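Local coordinates for spot 14 protein (Mus musculus, PDB 3ONT), which regulates lipogenesis, notably in the lactating mammary gland, and may do so by binding MID1IP1 and preventing its interaction with ACACA, at residues Val70-Gly75 / Ala117-His122. Numbering follows the deposited sequence.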
loop_
_atom_site.group_PDB
_atom_site.type_symbol
_atom_site.label_atom_id
_atom_site.label_comp_id
_atom_site.label_asym_id
_atom_site.label_seq_id
_atom_site.Cartn_x
_atom_site.Cartn_y
_atom_site.Cartn_z
ATOM N N VAL A 70 5.218 8.375 10.507
ATOM C CA VAL A 70 6.659 8.088 10.393
ATOM C C VAL A 70 6.902 7.013 9.323
ATOM O O VAL A 70 7.906 7.042 8.609
ATOM C CB VAL A 70 7.294 7.693 11.762
ATOM C CG1 VAL A 70 8.657 7.036 11.584
ATOM C CG2 VAL A 70 7.402 8.912 12.673
ATOM N N GLU A 71 5.965 6.078 9.195
ATOM C CA GLU A 71 6.097 5.028 8.197
ATOM C C GLU A 71 5.727 5.500 6.789
ATOM O O GLU A 71 6.365 5.117 5.818
ATOM C CB GLU A 71 5.349 3.778 8.631
ATOM C CG GLU A 71 6.238 2.934 9.541
ATOM C CD GLU A 71 5.516 1.815 10.297
ATOM O OE1 GLU A 71 4.252 1.818 10.396
ATOM O OE2 GLU A 71 6.244 0.918 10.802
ATOM N N VAL A 72 4.716 6.352 6.694
ATOM C CA VAL A 72 4.351 6.982 5.453
ATOM C C VAL A 72 5.505 7.829 4.931
ATOM O O VAL A 72 5.725 7.884 3.737
ATOM C CB VAL A 72 3.095 7.847 5.635
ATOM C CG1 VAL A 72 2.854 8.731 4.428
ATOM C CG2 VAL A 72 1.873 6.975 5.935
ATOM N N ASP A 73 6.249 8.478 5.825
ATOM C CA ASP A 73 7.331 9.392 5.432
ATOM C C ASP A 73 8.619 8.686 5.015
ATOM O O ASP A 73 9.462 9.279 4.337
ATOM C CB ASP A 73 7.641 10.393 6.551
ATOM C CG ASP A 73 6.592 11.485 6.669
ATOM O OD1 ASP A 73 5.816 11.682 5.716
ATOM O OD2 ASP A 73 6.539 12.154 7.729
ATOM N N HIS A 74 8.778 7.436 5.447
ATOM C CA HIS A 74 9.951 6.639 5.102
ATOM C C HIS A 74 9.707 5.806 3.844
ATOM O O HIS A 74 10.460 4.874 3.562
ATOM C CB HIS A 74 10.381 5.754 6.275
ATOM C CG HIS A 74 11.163 6.487 7.320
ATOM N ND1 HIS A 74 10.565 7.269 8.288
ATOM C CD2 HIS A 74 12.497 6.569 7.541
ATOM C CE1 HIS A 74 11.496 7.798 9.061
ATOM N NE2 HIS A 74 12.677 7.389 8.629
ATOM N N GLY A 75 8.663 6.178 3.101
ATOM C CA GLY A 75 8.204 5.453 1.917
ATOM C C GLY A 75 7.677 4.050 2.200
ATOM O O GLY A 75 7.453 3.273 1.267
ATOM N N ALA A 117 -1.769 -1.687 13.172
ATOM C CA ALA A 117 -1.408 -3.074 12.880
ATOM C C ALA A 117 -1.923 -3.505 11.505
ATOM O O ALA A 117 -1.202 -4.141 10.739
ATOM C CB ALA A 117 -1.954 -3.980 13.945
ATOM N N GLN A 118 -3.169 -3.151 11.214
ATOM C CA GLN A 118 -3.785 -3.406 9.922
ATOM C C GLN A 118 -3.013 -2.694 8.808
ATOM O O GLN A 118 -2.642 -3.319 7.812
ATOM C CB GLN A 118 -5.265 -3.003 9.944
ATOM C CG GLN A 118 -6.099 -3.925 10.843
ATOM C CD GLN A 118 -7.562 -3.470 11.027
ATOM O OE1 GLN A 118 -8.128 -2.736 10.197
ATOM N NE2 GLN A 118 -8.183 -3.927 12.121
ATOM N N PHE A 119 -2.727 -1.410 9.016
ATOM C CA PHE A 119 -1.968 -0.612 8.069
ATOM C C PHE A 119 -0.675 -1.332 7.767
ATOM O O PHE A 119 -0.327 -1.558 6.605
ATOM C CB PHE A 119 -1.689 0.778 8.649
ATOM C CG PHE A 119 -0.729 1.603 7.838
ATOM C CD1 PHE A 119 -1.159 2.275 6.687
ATOM C CD2 PHE A 119 0.597 1.748 8.237
ATOM C CE1 PHE A 119 -0.268 3.067 5.915
ATOM C CE2 PHE A 119 1.504 2.536 7.479
ATOM C CZ PHE A 119 1.065 3.191 6.316
ATOM N N HIS A 120 0.031 -1.711 8.825
ATOM C CA HIS A 120 1.302 -2.387 8.682
ATOM C C HIS A 120 1.142 -3.689 7.895
ATOM O O HIS A 120 1.932 -3.971 6.998
ATOM C CB HIS A 120 1.929 -2.637 10.047
ATOM C CG HIS A 120 3.357 -3.074 9.971
ATOM N ND1 HIS A 120 3.756 -4.366 10.244
ATOM C CD2 HIS A 120 4.482 -2.397 9.621
ATOM C CE1 HIS A 120 5.067 -4.462 10.076
ATOM N NE2 HIS A 120 5.532 -3.284 9.696
ATOM N N LEU A 121 0.112 -4.468 8.205
ATOM C CA LEU A 121 -0.110 -5.696 7.467
ATOM C C LEU A 121 -0.236 -5.419 5.951
ATOM O O LEU A 121 0.490 -6.002 5.151
ATOM C CB LEU A 121 -1.344 -6.434 7.970
ATOM C CG LEU A 121 -1.848 -7.545 7.027
ATOM C CD1 LEU A 121 -0.812 -8.663 6.795
ATOM C CD2 LEU A 121 -3.127 -8.119 7.575
ATOM N N HIS A 122 -1.149 -4.523 5.590
ATOM C CA HIS A 122 -1.327 -4.066 4.221
ATOM C C HIS A 122 -0.062 -3.565 3.542
ATOM O O HIS A 122 0.325 -4.126 2.509
ATOM C CB HIS A 122 -2.425 -3.033 4.176
ATOM C CG HIS A 122 -3.749 -3.593 4.579
ATOM N ND1 HIS A 122 -4.211 -4.808 4.112
ATOM C CD2 HIS A 122 -4.699 -3.128 5.420
ATOM C CE1 HIS A 122 -5.395 -5.060 4.638
ATOM N NE2 HIS A 122 -5.712 -4.057 5.439
#
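Phe-119 reaches out of helix 115-147 toward the last turn of helix 58-73, and its ring meets two neighbours there, Val-72 and Glu-71. The ring is carried across because its CG stands anti to the backbone N (chi1 171°), which brings the far atoms CE2 and CZ to the opposing helix. CZ of Phe-119 meets the CG2 methyl of Val-72 at 3.9 Å, the two side chains crossing at about a right angle in a plain apolar contact. The other neighbour is polar: OE1 of Glu-71 lies at the ring edge, near the ring plane, 4.1 Å from CE2 of Phe-119. The glutamate chain, extended beyond CG, runs antiparallel alongside the phenylalanine side chain and carries its second oxygen on to the imidazole, where OE2 of Glu-71 lies 3.9 Å from CD2 of His-120. The carboxylate and imidazole planes are 18° apart, and no hydrogen bond joins the two groups. OE2 of Glu-71 remains 4.4 Å from NE2 of His-120; the pair would probably attract more strongly if the histidine were protonated. A gradient of burial thus runs across the contact, from the buried Val-72 and Phe-119 to the partly exposed Glu-71 and His-120. On the buried side Val-72 also touches Met-19 and Tyr-22 of helix 15-32 and Leu-130 of the second subunit, while Phe-119 packs on Leu-126 of that subunit. Such layering, an aromatic and aliphatic interior bordered by polar side chains, is characteristic of an alpha-helical bundle, here one whose interior extends into the Spot 14 homodimer interface.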